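Local structure of N-acetyltransferase domain-containing protein (Xanthomonas campestris pv. campestris, 2OZH) at residues R40-F48 with F59-A67. The protein is a putative acetyltransferase of the GNAT family that probably transfers an acyl group to an acceptor substrate. Sequence-based numbering, arbitrary orientation.
Sequences RAIDHSLCF and FARVISDYA. With EDO (1,2-ethanediol), chain G.
Phe-59 meets strand 46-48 with its ring: CE1 lies 3.8 Å from Cys-47 CB, while CZ reaches Ile-42 CG1 at the end of the helix. Ala-60 and Phe-48 form a hydrogen-bonded antiparallel pair, with Phe-48 N to Ala-60 O at 2.8 Å and 166°; the same carbonyl oxygen lies at the edge of the Phe-48 ring. Arg-61 opposes Cys-47 in a non-hydrogen-bonded pair. Its chain is extended through chi2 and bent at chi3 (66°). NH1 donates a hydrogen bond to Ser-45 OG (2.9 Å), in the guanidinium plane, while Ala-41 CB covers one face at 3.6 Å from NH1. Ser-45 OG in turn donates to Ala-41 O (2.7 Å), so this hydroxyl links the helix end to the arginine, whose NE forms a salt bridge with Asp-74; NH1 also makes one with Asp-65 of the second subunit. Val-62 exchanges two backbone bonds with Leu-46, and its CG2 touches Phe-48 CE1 (3.9 Å). Beyond the strand, Tyr-66 turns its ring edge to Leu-46 CB (4.0 Å from CE1), and a water joins its OH to His-44 O and Ser-64 N. Strands 46-48 and 59-64 run antiparallel, 165° between their N-to-C directions, and belong to the hairpin of strands 46-52 and 55-64 in the mixed sheet of this GNAT-family fold: strand 69-77 flanks 55-64, helix 86-96 covers the Phe-48 and Val-62 face, and helix 16-26 packs on Ile-42 and Phe-59.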
loop_
_atom_site.group_PDB
_atom_site.type_symbol
_atom_site.label_atom_id
_atom_site.label_comp_id
_atom_site.label_asym_id
_atom_site.label_seq_id
_atom_site.Cartn_x
_atom_site.Cartn_y
_atom_site.Cartn_z
ATOM N N ARG A 40 14.625 5.097 -2.534
ATOM C CA ARG A 40 13.910 4.844 -1.285
ATOM C C ARG A 40 12.696 3.943 -1.510
ATOM O O ARG A 40 12.439 3.004 -0.746
ATOM C CB ARG A 40 13.505 6.165 -0.650
ATOM C CG ARG A 40 12.835 6.024 0.707
ATOM C CD ARG A 40 12.703 7.362 1.439
ATOM N NE ARG A 40 14.024 7.970 1.572
ATOM C CZ ARG A 40 14.425 9.127 1.036
ATOM N NH1 ARG A 40 13.602 9.922 0.377
ATOM N NH2 ARG A 40 15.693 9.513 1.209
ATOM N N ALA A 41 11.952 4.221 -2.563
ATOM C CA ALA A 41 10.785 3.419 -2.874
ATOM C C ALA A 41 11.172 1.972 -3.053
ATOM O O ALA A 41 10.537 1.062 -2.510
ATOM C CB ALA A 41 10.119 3.938 -4.155
ATOM N N ILE A 42 12.212 1.713 -3.846
ATOM C CA ILE A 42 12.668 0.360 -4.101
ATOM C C ILE A 42 13.108 -0.330 -2.818
ATOM O O ILE A 42 12.779 -1.503 -2.597
ATOM C CB ILE A 42 13.776 0.411 -5.196
ATOM C CG1 ILE A 42 13.114 0.632 -6.561
ATOM C CG2 ILE A 42 14.650 -0.832 -5.177
ATOM C CD1 ILE A 42 14.077 0.927 -7.697
ATOM N N ASP A 43 13.823 0.418 -1.969
ATOM C CA ASP A 43 14.333 -0.139 -0.724
ATOM C C ASP A 43 13.202 -0.636 0.174
ATOM O O ASP A 43 13.392 -1.575 0.957
ATOM C CB ASP A 43 15.138 0.892 0.033
ATOM C CG ASP A 43 16.478 1.223 -0.608
ATOM O OD1 ASP A 43 16.943 0.516 -1.498
ATOM O OD2 ASP A 43 17.073 2.226 -0.142
ATOM N N HIS A 44 12.012 -0.074 0.027
ATOM C CA HIS A 44 10.874 -0.413 0.899
ATOM C C HIS A 44 9.740 -1.113 0.195
ATOM O O HIS A 44 8.608 -1.162 0.686
ATOM C CB HIS A 44 10.390 0.850 1.616
ATOM C CG HIS A 44 11.412 1.409 2.523
ATOM N ND1 HIS A 44 11.671 0.862 3.758
ATOM C CD2 HIS A 44 12.287 2.431 2.347
ATOM C CE1 HIS A 44 12.653 1.552 4.317
ATOM N NE2 HIS A 44 13.051 2.495 3.484
ATOM N N SER A 45 10.035 -1.702 -0.953
ATOM C CA SER A 45 9.075 -2.436 -1.738
ATOM C C SER A 45 9.580 -3.808 -2.084
ATOM O O SER A 45 10.786 -4.069 -2.025
ATOM C CB SER A 45 8.816 -1.705 -3.072
ATOM O OG SER A 45 8.335 -0.390 -2.842
ATOM N N LEU A 46 8.658 -4.671 -2.504
ATOM C CA LEU A 46 8.975 -5.947 -3.113
ATOM C C LEU A 46 8.976 -5.736 -4.612
ATOM O O LEU A 46 7.962 -5.454 -5.236
ATOM C CB LEU A 46 7.959 -7.020 -2.725
ATOM C CG LEU A 46 8.178 -8.410 -3.321
ATOM C CD1 LEU A 46 9.495 -8.994 -2.920
ATOM C CD2 LEU A 46 7.055 -9.340 -2.858
ATOM N N CYS A 47 10.175 -5.761 -5.184
ATOM C CA CYS A 47 10.382 -5.388 -6.570
ATOM C C CYS A 47 10.673 -6.614 -7.408
ATOM O O CYS A 47 11.362 -7.540 -6.960
ATOM C CB CYS A 47 11.538 -4.412 -6.723
ATOM S SG CYS A 47 11.325 -2.862 -5.823
ATOM N N PHE A 48 10.139 -6.606 -8.625
ATOM C CA PHE A 48 10.296 -7.702 -9.602
ATOM C C PHE A 48 11.034 -7.122 -10.801
ATOM O O PHE A 48 10.517 -6.252 -11.503
ATOM C CB PHE A 48 8.919 -8.243 -10.026
ATOM C CG PHE A 48 8.173 -8.878 -8.884
ATOM C CD1 PHE A 48 7.545 -8.104 -7.939
ATOM C CD2 PHE A 48 8.109 -10.265 -8.736
ATOM C CE1 PHE A 48 6.884 -8.689 -6.870
ATOM C CE2 PHE A 48 7.467 -10.847 -7.673
ATOM C CZ PHE A 48 6.852 -10.061 -6.741
ATOM N N PHE A 59 10.049 -4.323 -15.273
ATOM C CA PHE A 59 9.957 -4.032 -13.853
ATOM C C PHE A 59 8.506 -4.051 -13.411
ATOM O O PHE A 59 7.611 -3.720 -14.178
ATOM C CB PHE A 59 10.484 -2.604 -13.625
ATOM C CG PHE A 59 10.664 -2.179 -12.170
ATOM C CD1 PHE A 59 11.510 -2.867 -11.321
ATOM C CD2 PHE A 59 9.995 -1.084 -11.669
ATOM C CE1 PHE A 59 11.696 -2.452 -10.009
ATOM C CE2 PHE A 59 10.189 -0.659 -10.400
ATOM C CZ PHE A 59 11.048 -1.307 -9.563
ATOM N N ALA A 60 8.311 -4.427 -12.155
ATOM C CA ALA A 60 7.031 -4.250 -11.465
ATOM C C ALA A 60 7.332 -4.101 -10.006
ATOM O O ALA A 60 8.295 -4.666 -9.508
ATOM C CB ALA A 60 6.117 -5.478 -11.692
ATOM N N ARG A 61 6.518 -3.331 -9.302
ATOM C CA ARG A 61 6.800 -3.002 -7.920
ATOM C C ARG A 61 5.558 -3.154 -7.050
ATOM O O ARG A 61 4.487 -2.695 -7.433
ATOM C CB ARG A 61 7.355 -1.581 -7.793
ATOM C CG ARG A 61 7.847 -1.255 -6.385
ATOM C CD ARG A 61 8.706 -0.011 -6.365
ATOM N NE ARG A 61 7.988 1.203 -6.707
ATOM C CZ ARG A 61 7.400 1.998 -5.823
ATOM N NH1 ARG A 61 7.326 1.660 -4.546
ATOM N NH2 ARG A 61 6.902 3.146 -6.214
ATOM N N VAL A 62 5.724 -3.817 -5.921
ATOM C CA VAL A 62 4.628 -4.071 -5.000
ATOM C C VAL A 62 4.939 -3.469 -3.627
ATOM O O VAL A 62 6.005 -3.700 -3.068
ATOM C CB VAL A 62 4.348 -5.583 -4.894
ATOM C CG1 VAL A 62 3.246 -5.869 -3.861
ATOM C CG2 VAL A 62 3.979 -6.158 -6.240
ATOM N N ILE A 63 4.000 -2.713 -3.066
ATOM C CA ILE A 63 4.094 -2.211 -1.708
ATOM C C ILE A 63 3.077 -3.046 -0.908
ATOM O O ILE A 63 1.903 -3.062 -1.249
ATOM C CB ILE A 63 3.736 -0.733 -1.633
ATOM C CG1 ILE A 63 4.657 0.071 -2.556
ATOM C CG2 ILE A 63 3.856 -0.239 -0.206
ATOM C CD1 ILE A 63 4.245 1.523 -2.695
ATOM N N SER A 64 3.521 -3.692 0.158
ATOM C CA SER A 64 2.652 -4.625 0.873
ATOM C C SER A 64 3.094 -4.817 2.293
ATOM O O SER A 64 4.266 -4.627 2.618
ATOM C CB SER A 64 2.699 -5.966 0.156
ATOM O OG SER A 64 1.826 -6.947 0.733
ATOM N N ASP A 65 2.154 -5.245 3.144
ATOM C CA ASP A 65 2.475 -5.754 4.469
ATOM C C ASP A 65 2.719 -7.262 4.481
ATOM O O ASP A 65 2.944 -7.824 5.542
ATOM C CB ASP A 65 1.417 -5.360 5.483
ATOM C CG ASP A 65 0.087 -5.991 5.236
ATOM O OD1 ASP A 65 -0.078 -6.692 4.210
ATOM O OD2 ASP A 65 -0.798 -5.801 6.107
ATOM N N TYR A 66 2.650 -7.901 3.311
ATOM C CA TYR A 66 2.865 -9.340 3.165
ATOM C C TYR A 66 1.902 -10.134 4.021
ATOM O O TYR A 66 2.208 -11.256 4.483
ATOM C CB TYR A 66 4.328 -9.727 3.465
ATOM C CG TYR A 66 5.288 -8.792 2.781
ATOM C CD1 TYR A 66 5.257 -8.610 1.407
ATOM C CD2 TYR A 66 6.158 -8.006 3.513
ATOM C CE1 TYR A 66 6.062 -7.665 0.780
ATOM C CE2 TYR A 66 7.000 -7.071 2.897
ATOM C CZ TYR A 66 6.925 -6.894 1.524
ATOM O OH TYR A 66 7.745 -5.972 0.889
ATOM N N ALA A 67 0.713 -9.567 4.237
ATOM C CA ALA A 67 -0.271 -10.166 5.122
ATOM C C ALA A 67 -1.719 -9.896 4.768
ATOM O O ALA A 67 -2.515 -10.841 4.707
ATOM C CB ALA A 67 -0.005 -9.731 6.547
HETATM C C1 EDO G . 13.064 5.029 6.783
HETATM O O1 EDO G . 12.533 3.707 6.926
HETATM C C2 EDO G . 12.538 5.624 5.486
HETATM O O2 EDO G . 13.572 5.636 4.503
HETATM O O HOH W 1 6.469 -3.273 0.656
#